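Local coordinates for neuroglobin (Symsagittifera roscoffensis, PDB 4B4Y), which binds haem and molecular oxygen as a globin of the neuroglobin type, and probably serves oxygen binding or transport associated with the nervous system, at residues A[32-37]-A[61-66]; A[48-53]-A[69-74]. All coordinates share one frame; numbering follows the deposited sequence.

Contact 1 (A[32-37]-A[61-66]); sequences VEDVLQ and EMRSHP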
loop_
_atom_site.group_PDB
_atom_site.type_symbol
_atom_site.label_atom_id
_atom_site.label_comp_id
_atom_site.label_asym_id
_atom_site.label_seq_id
_atom_site.Cartn_x
_atom_site.Cartn_y
_atom_site.Cartn_z
ATOM N N VAL A 32 -6.630 12.862 -13.098
ATOM C CA VAL A 32 -6.365 11.549 -12.628
ATOM C C VAL A 32 -7.240 11.253 -11.346
ATOM O O VAL A 32 -7.670 10.157 -11.185
ATOM C CB VAL A 32 -4.827 11.313 -12.317
ATOM C CG1 VAL A 32 -4.559 9.817 -11.811
ATOM C CG2 VAL A 32 -3.986 11.498 -13.553
ATOM N N GLU A 33 -7.476 12.207 -10.453
ATOM C CA GLU A 33 -8.322 12.025 -9.273
ATOM C C GLU A 33 -9.838 11.823 -9.694
ATOM O O GLU A 33 -10.527 10.950 -9.148
ATOM C CB GLU A 33 -8.192 13.254 -8.362
ATOM C CG GLU A 33 -6.829 13.250 -7.549
ATOM C CD GLU A 33 -6.714 14.372 -6.521
ATOM O OE1 GLU A 33 -7.710 15.119 -6.271
ATOM O OE2 GLU A 33 -5.576 14.561 -6.013
ATOM N N ASP A 34 -10.259 12.510 -10.771
ATOM C CA ASP A 34 -11.586 12.287 -11.371
ATOM C C ASP A 34 -11.706 10.823 -11.800
ATOM O O ASP A 34 -12.687 10.223 -11.527
ATOM C CB ASP A 34 -11.808 13.195 -12.639
ATOM C CG ASP A 34 -12.114 14.643 -12.277
ATOM O OD1 ASP A 34 -12.389 14.936 -11.080
ATOM O OD2 ASP A 34 -11.980 15.528 -13.183
ATOM N N VAL A 35 -10.675 10.278 -12.429
ATOM C CA VAL A 35 -10.682 8.920 -12.872
ATOM C C VAL A 35 -10.806 7.928 -11.704
ATOM O O VAL A 35 -11.606 6.974 -11.767
ATOM C CB VAL A 35 -9.398 8.559 -13.665
ATOM C CG1 VAL A 35 -9.303 7.026 -13.915
ATOM C CG2 VAL A 35 -9.342 9.361 -14.984
ATOM N N LEU A 36 -9.960 8.103 -10.682
ATOM C CA LEU A 36 -9.928 7.149 -9.578
ATOM C C LEU A 36 -11.282 7.246 -8.772
ATOM O O LEU A 36 -11.788 6.233 -8.269
ATOM C CB LEU A 36 -8.708 7.523 -8.650
ATOM C CG LEU A 36 -8.426 6.603 -7.428
ATOM C CD1 LEU A 36 -8.224 5.206 -7.899
ATOM C CD2 LEU A 36 -7.132 7.121 -6.582
ATOM N N GLN A 37 -11.809 8.464 -8.624
ATOM C CA GLN A 37 -13.046 8.664 -7.918
ATOM C C GLN A 37 -14.222 7.961 -8.683
ATOM O O GLN A 37 -15.025 7.226 -8.078
ATOM C CB GLN A 37 -13.365 10.167 -7.783
ATOM C CG GLN A 37 -14.691 10.336 -7.019
ATOM C CD GLN A 37 -15.207 11.796 -7.008
ATOM O OE1 GLN A 37 -14.402 12.772 -6.964
ATOM N NE2 GLN A 37 -16.572 11.955 -7.023
ATOM N N GLU A 61 -15.807 11.470 -0.558
ATOM C CA GLU A 61 -15.185 11.800 0.714
ATOM C C GLU A 61 -13.703 11.348 0.729
ATOM O O GLU A 61 -12.895 12.066 1.282
ATOM C CB GLU A 61 -15.954 11.211 1.903
ATOM C CG GLU A 61 -17.229 11.998 2.178
ATOM C CD GLU A 61 -18.217 11.221 3.043
ATOM O OE1 GLU A 61 -18.076 9.978 3.235
ATOM O OE2 GLU A 61 -19.135 11.889 3.528
ATOM N N MET A 62 -13.376 10.207 0.089
ATOM C CA MET A 62 -12.000 9.701 0.065
ATOM C C MET A 62 -11.103 10.651 -0.683
ATOM O O MET A 62 -9.924 10.825 -0.349
ATOM C CB MET A 62 -11.886 8.298 -0.604
ATOM C CG MET A 62 -12.301 7.172 0.204
ATOM S SD MET A 62 -11.451 7.014 1.801
ATOM C CE MET A 62 -9.725 7.137 1.444
ATOM N N ARG A 63 -11.645 11.297 -1.703
ATOM C CA ARG A 63 -10.819 12.234 -2.491
ATOM C C ARG A 63 -10.016 13.253 -1.670
ATOM O O ARG A 63 -8.944 13.692 -2.134
ATOM C CB ARG A 63 -11.653 12.967 -3.584
ATOM C CG ARG A 63 -10.798 13.635 -4.725
ATOM C CD ARG A 63 -11.674 14.098 -5.792
ATOM N NE ARG A 63 -11.008 14.973 -6.720
ATOM C CZ ARG A 63 -11.330 15.066 -7.996
ATOM N NH1 ARG A 63 -12.347 14.324 -8.514
ATOM N NH2 ARG A 63 -10.599 15.854 -8.774
ATOM N N SER A 64 -10.532 13.677 -0.508
ATOM C CA SER A 64 -9.798 14.643 0.348
ATOM C C SER A 64 -8.615 13.953 1.035
ATOM O O SER A 64 -7.726 14.642 1.491
ATOM C CB SER A 64 -10.649 15.174 1.547
ATOM O OG SER A 64 -12.024 15.215 1.254
ATOM N N HIS A 65 -8.652 12.627 1.233
ATOM C CA HIS A 65 -7.615 11.954 2.021
ATOM C C HIS A 65 -6.250 11.986 1.346
ATOM O O HIS A 65 -6.114 11.651 0.169
ATOM C CB HIS A 65 -7.934 10.483 2.336
ATOM C CG HIS A 65 -6.984 9.873 3.329
ATOM N ND1 HIS A 65 -5.617 10.021 3.242
ATOM C CD2 HIS A 65 -7.201 9.109 4.426
ATOM C CE1 HIS A 65 -5.036 9.416 4.256
ATOM N NE2 HIS A 65 -5.973 8.849 4.984
ATOM N N PRO A 66 -5.203 12.324 2.107
ATOM C CA PRO A 66 -3.817 12.246 1.535
ATOM C C PRO A 66 -3.442 10.930 0.853
ATOM O O PRO A 66 -2.703 10.974 -0.105
ATOM C CB PRO A 66 -2.891 12.504 2.782
ATOM C CG PRO A 66 -3.796 13.434 3.655
ATOM C CD PRO A 66 -5.187 12.722 3.545
HETATM O O HOH W 1 -8.148 15.904 -3.807
#

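Contact 2 (A[48-53]-A[69-74]); sequences QIFPWA and KSHAKS. With HEM (protoporphyrin IX containing Fe), chain B; OXY (oxygen molecule), chain C.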
loop_
_atom_site.group_PDB
_atom_site.type_symbol
_atom_site.label_atom_id
_atom_site.label_comp_id
_atom_site.label_asym_id
_atom_site.label_seq_id
_atom_site.Cartn_x
_atom_site.Cartn_y
_atom_site.Cartn_z
ATOM N N GLN A 48 -12.373 -2.648 -0.772
ATOM C CA GLN A 48 -11.685 -3.761 -0.124
ATOM C C GLN A 48 -10.316 -4.046 -0.757
ATOM O O GLN A 48 -9.443 -4.407 -0.032
ATOM C CB GLN A 48 -12.472 -5.084 -0.129
ATOM C CG GLN A 48 -13.934 -4.927 0.312
ATOM C CD GLN A 48 -14.172 -3.934 1.485
ATOM O OE1 GLN A 48 -13.374 -3.876 2.491
ATOM N NE2 GLN A 48 -15.287 -3.126 1.360
ATOM N N ILE A 49 -10.103 -3.743 -2.051
ATOM C CA ILE A 49 -8.814 -4.021 -2.719
ATOM C C ILE A 49 -7.734 -2.942 -2.420
ATOM O O ILE A 49 -6.615 -3.271 -2.091
ATOM C CB ILE A 49 -9.054 -4.153 -4.225
ATOM C CG1 ILE A 49 -10.041 -5.314 -4.460
ATOM C CG2 ILE A 49 -7.768 -4.427 -4.951
ATOM C CD1 ILE A 49 -10.788 -5.234 -5.864
ATOM N N PHE A 50 -8.074 -1.651 -2.470
ATOM C CA PHE A 50 -7.160 -0.635 -2.073
ATOM C C PHE A 50 -7.087 -0.647 -0.531
ATOM O O PHE A 50 -8.059 -0.382 0.162
ATOM C CB PHE A 50 -7.624 0.731 -2.536
ATOM C CG PHE A 50 -7.573 0.943 -4.044
ATOM C CD1 PHE A 50 -6.358 0.843 -4.736
ATOM C CD2 PHE A 50 -8.719 1.359 -4.731
ATOM C CE1 PHE A 50 -6.267 1.063 -6.130
ATOM C CE2 PHE A 50 -8.696 1.598 -6.138
ATOM C CZ PHE A 50 -7.484 1.479 -6.848
ATOM N N PRO A 51 -5.895 -0.899 0.020
ATOM C CA PRO A 51 -5.864 -1.015 1.488
ATOM C C PRO A 51 -6.159 0.287 2.162
ATOM O O PRO A 51 -6.716 0.260 3.216
ATOM C CB PRO A 51 -4.389 -1.411 1.823
ATOM C CG PRO A 51 -3.788 -1.846 0.451
ATOM C CD PRO A 51 -4.570 -1.059 -0.615
ATOM N N TRP A 52 -5.757 1.409 1.592
ATOM C CA TRP A 52 -5.980 2.661 2.223
ATOM C C TRP A 52 -7.407 3.169 2.124
ATOM O O TRP A 52 -7.745 4.231 2.709
ATOM C CB TRP A 52 -5.061 3.662 1.567
ATOM C CG TRP A 52 -5.094 3.573 0.091
ATOM C CD1 TRP A 52 -4.219 2.886 -0.726
ATOM C CD2 TRP A 52 -6.089 4.195 -0.790
ATOM N NE1 TRP A 52 -4.604 3.106 -2.094
ATOM C CE2 TRP A 52 -5.724 3.897 -2.134
ATOM C CE3 TRP A 52 -7.208 5.013 -0.565
ATOM C CZ2 TRP A 52 -6.486 4.343 -3.243
ATOM C CZ3 TRP A 52 -7.941 5.462 -1.652
ATOM C CH2 TRP A 52 -7.570 5.136 -2.980
ATOM N N ALA A 53 -8.259 2.493 1.346
ATOM C CA ALA A 53 -9.601 3.037 1.115
ATOM C C ALA A 53 -10.454 2.771 2.365
ATOM O O ALA A 53 -10.471 1.640 2.907
ATOM C CB ALA A 53 -10.251 2.280 -0.092
ATOM N N LYS A 69 -4.944 10.999 -2.608
ATOM C CA LYS A 69 -4.235 11.934 -3.490
ATOM C C LYS A 69 -2.902 11.327 -3.957
ATOM O O LYS A 69 -2.506 11.368 -5.159
ATOM C CB LYS A 69 -4.055 13.304 -2.799
ATOM C CG LYS A 69 -5.449 13.881 -2.258
ATOM C CD LYS A 69 -5.454 15.427 -1.911
ATOM C CE LYS A 69 -4.977 15.768 -0.502
ATOM N NZ LYS A 69 -3.471 16.121 -0.402
ATOM N N SER A 70 -2.221 10.721 -3.000
ATOM C CA SER A 70 -0.922 10.128 -3.240
ATOM C C SER A 70 -1.066 8.894 -4.163
ATOM O O SER A 70 -0.298 8.707 -5.149
ATOM C CB SER A 70 -0.305 9.819 -1.853
ATOM O OG SER A 70 0.679 8.787 -2.001
ATOM N N HIS A 71 -2.058 8.044 -3.931
ATOM C CA HIS A 71 -2.219 6.925 -4.935
ATOM C C HIS A 71 -2.530 7.462 -6.384
ATOM O O HIS A 71 -2.058 6.978 -7.370
ATOM C CB HIS A 71 -3.308 5.929 -4.473
ATOM C CG HIS A 71 -3.399 4.721 -5.349
ATOM N ND1 HIS A 71 -2.537 3.650 -5.222
ATOM C CD2 HIS A 71 -4.230 4.424 -6.385
ATOM C CE1 HIS A 71 -2.803 2.762 -6.170
ATOM N NE2 HIS A 71 -3.823 3.204 -6.890
ATOM N N ALA A 72 -3.354 8.482 -6.483
ATOM C CA ALA A 72 -3.679 9.052 -7.803
ATOM C C ALA A 72 -2.393 9.640 -8.440
ATOM O O ALA A 72 -2.150 9.438 -9.641
ATOM C CB ALA A 72 -4.808 10.158 -7.632
ATOM N N LYS A 73 -1.577 10.363 -7.654
ATOM C CA LYS A 73 -0.307 10.954 -8.185
ATOM C C LYS A 73 0.580 9.802 -8.733
ATOM O O LYS A 73 1.153 9.967 -9.830
ATOM C CB LYS A 73 0.518 11.732 -7.128
ATOM C CG LYS A 73 0.041 13.127 -6.683
ATOM C CD LYS A 73 0.277 14.253 -7.724
ATOM C CE LYS A 73 1.746 14.846 -7.781
ATOM N NZ LYS A 73 2.104 15.296 -9.224
ATOM N N SER A 74 0.644 8.645 -8.011
ATOM C CA SER A 74 1.490 7.525 -8.440
ATOM C C SER A 74 0.993 6.916 -9.649
ATOM O O SER A 74 1.788 6.681 -10.558
ATOM C CB SER A 74 1.666 6.401 -7.359
ATOM O OG SER A 74 2.151 6.986 -6.158
HETATM C CHA HEM B . -0.799 -0.154 -6.977
HETATM C CHB HEM B . -0.724 1.800 -11.370
HETATM C CHC HEM B . -4.635 -0.906 -12.531
HETATM C CHD HEM B . -5.282 -1.925 -7.884
HETATM C C1A HEM B . -0.423 0.599 -8.064
HETATM C C2A HEM B . 0.776 1.359 -8.195
HETATM C C3A HEM B . 0.794 1.902 -9.387
HETATM C C4A HEM B . -0.354 1.454 -10.079
HETATM C CMA HEM B . 1.898 2.813 -10.026
HETATM C CAA HEM B . 1.850 1.486 -7.061
HETATM C CBA HEM B . 1.586 2.775 -6.315
HETATM C CGA HEM B . 2.387 2.870 -5.033
HETATM O O1A HEM B . 3.567 2.549 -4.962
HETATM O O2A HEM B . 1.809 3.282 -4.006
HETATM C C1B HEM B . -1.766 1.209 -12.119
HETATM C C2B HEM B . -2.017 1.369 -13.543
HETATM C C3B HEM B . -3.052 0.614 -13.872
HETATM C C4B HEM B . -3.540 -0.019 -12.659
HETATM C CMB HEM B . -1.131 2.255 -14.459
HETATM C CAB HEM B . -3.714 0.495 -15.260
HETATM C CBB HEM B . -3.071 -0.134 -16.249
HETATM C C1C HEM B . -5.197 -1.339 -11.350
HETATM C C2C HEM B . -6.559 -1.873 -11.155
HETATM C C3C HEM B . -6.758 -2.065 -9.867
HETATM C C4C HEM B . -5.531 -1.714 -9.214
HETATM C CMC HEM B . -7.620 -2.078 -12.267
HETATM C CAC HEM B . -8.057 -2.656 -9.193
HETATM C CBC HEM B . -8.379 -2.209 -7.974
HETATM C C1D HEM B . -4.076 -1.744 -7.232
HETATM C C2D HEM B . -3.693 -2.255 -5.905
HETATM C C3D HEM B . -2.346 -1.678 -5.716
HETATM C C4D HEM B . -2.002 -0.846 -6.847
HETATM C CMD HEM B . -4.470 -3.087 -4.880
HETATM C CAD HEM B . -1.473 -1.740 -4.464
HETATM C CBD HEM B . -2.453 -0.519 -4.610
HETATM C CGD HEM B . -2.175 0.189 -3.423
HETATM O O1D HEM B . -3.004 1.081 -3.150
HETATM O O2D HEM B . -1.141 -0.290 -2.844
HETATM N NA HEM B . -1.070 0.671 -9.234
HETATM N NB HEM B . -2.694 0.363 -11.648
HETATM N NC HEM B . -4.620 -1.242 -10.145
HETATM N ND HEM B . -3.011 -1.009 -7.742
HETATM FE FE HEM B . -2.811 -0.332 -9.652
HETATM O O1 OXY C . -4.932 1.859 -9.635
HETATM O O2 OXY C . -3.833 1.273 -9.197
#

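Contact 1 (A[32-37]-A[61-66])
Arg63, at the D-E corner of the globin fold where helix 59-62 gives way to helix 66-83, ties this corner to the B helix (28-42) by reaching across to Glu33, Asp34 and Gln37. Its CG stands anti to the backbone N (chi1 -162°), and the chain runs extended as far as NE, which carries the guanidinium over the surface of the B helix. In the guanidinium plane, Arg63 NH1 meets Asp34 OD1 at 2.6 Å, on the anti lone pair of that oxygen. The same OD1 takes a second, weak bond from Arg63 NH2 at 3.1 Å, the Asp34 carboxylate and the guanidinium being turned 62° apart. Arg63 NH1 spends its other hydrogen on Gln37 OE1, 3.0 Å away and nearly straight at 162°; the Gln37 amide nitrogen turns instead to Glu41. Glu33 approaches differently: its CB lies 3.4 Å above one face of the guanidinium, toward the rim, while its OE1 accepts a weak salt-bridged bond from Arg63 NE at 3.3 Å. A water fixes that carboxylate further, donating to Glu33 OE1 at 2.6 Å and to Arg63 O at 2.9 Å. Asp34 OD2 has a second positive partner in Arg127 of helix 111-127, which extends the network to the G helix. A methionine in place of Arg63 would probably leave Glu33 and Asp34 without their shared counter-charge and Gln37 OE1 without its partner across the contact. With NE, NH1 and NH2 all engaged, rotation of the guanidinium is restrained, and the partly exposed setting suggests that polar and charged bonds, more than apolar burial, join the corner to the B helix.

Contact 2 (A[48-53]-A[69-74])
His71 sends its CG anti to the backbone N (chi1 -173°), which directs the imidazole from helix 66-83 toward the haem, where Phe50 meets it with its own CG anti to the carbonyl carbon (chi1 -69°). The phenyl ring turns an edge to the imidazole face in an offset edge-to-face pair, planes 63° apart, with Phe50 CE1 3.3 Å from His71 NE2. Trp52 comes in across the histidine side chain, its CZ2 lying 3.8 Å from His71 CG. The same CZ2 also sits over one face of the Phe50 ring. This cluster forms the distal side of a globin haem pocket, with His71 in the role of the distal histidine and Phe50 in that of the phenylalanine that follows the C helix. His71 NE2 gives a weak hydrogen bond to O2 of the bound oxygen at 3.0 Å, and that same O2 coordinates the haem iron at 2.0 Å. Farther out, Trp52 NE1 donates to the haem propionate oxygen O1D at 2.8 Å, though the strained modelling of that propionate makes the exact length doubtful. Lys107 of the second subunit takes the backbone carbonyls of Phe50, Pro51 and Ala53 through its NZ.

In the fold
The centres of contacts 1 and 2 lie about 9 Å apart, on the same side of the chain's centre. Their segments alternate along the sequence, 32-37, 48-53, 61-66 and 69-74, so the B helix, the end of the C helix, the D-E corner and the E helix are joined in two interleaved pairs. Contact 1 is at the surface and polar, whereas contact 2 is buried against the haem. The two touch directly where the B and E helices pack, Glu33 CG lying 3.7 Å from Ala72 CB, and Leu36 packs on Phe50. The charged fastening of the corner thus adjoins the start of the helix that carries the distal histidine.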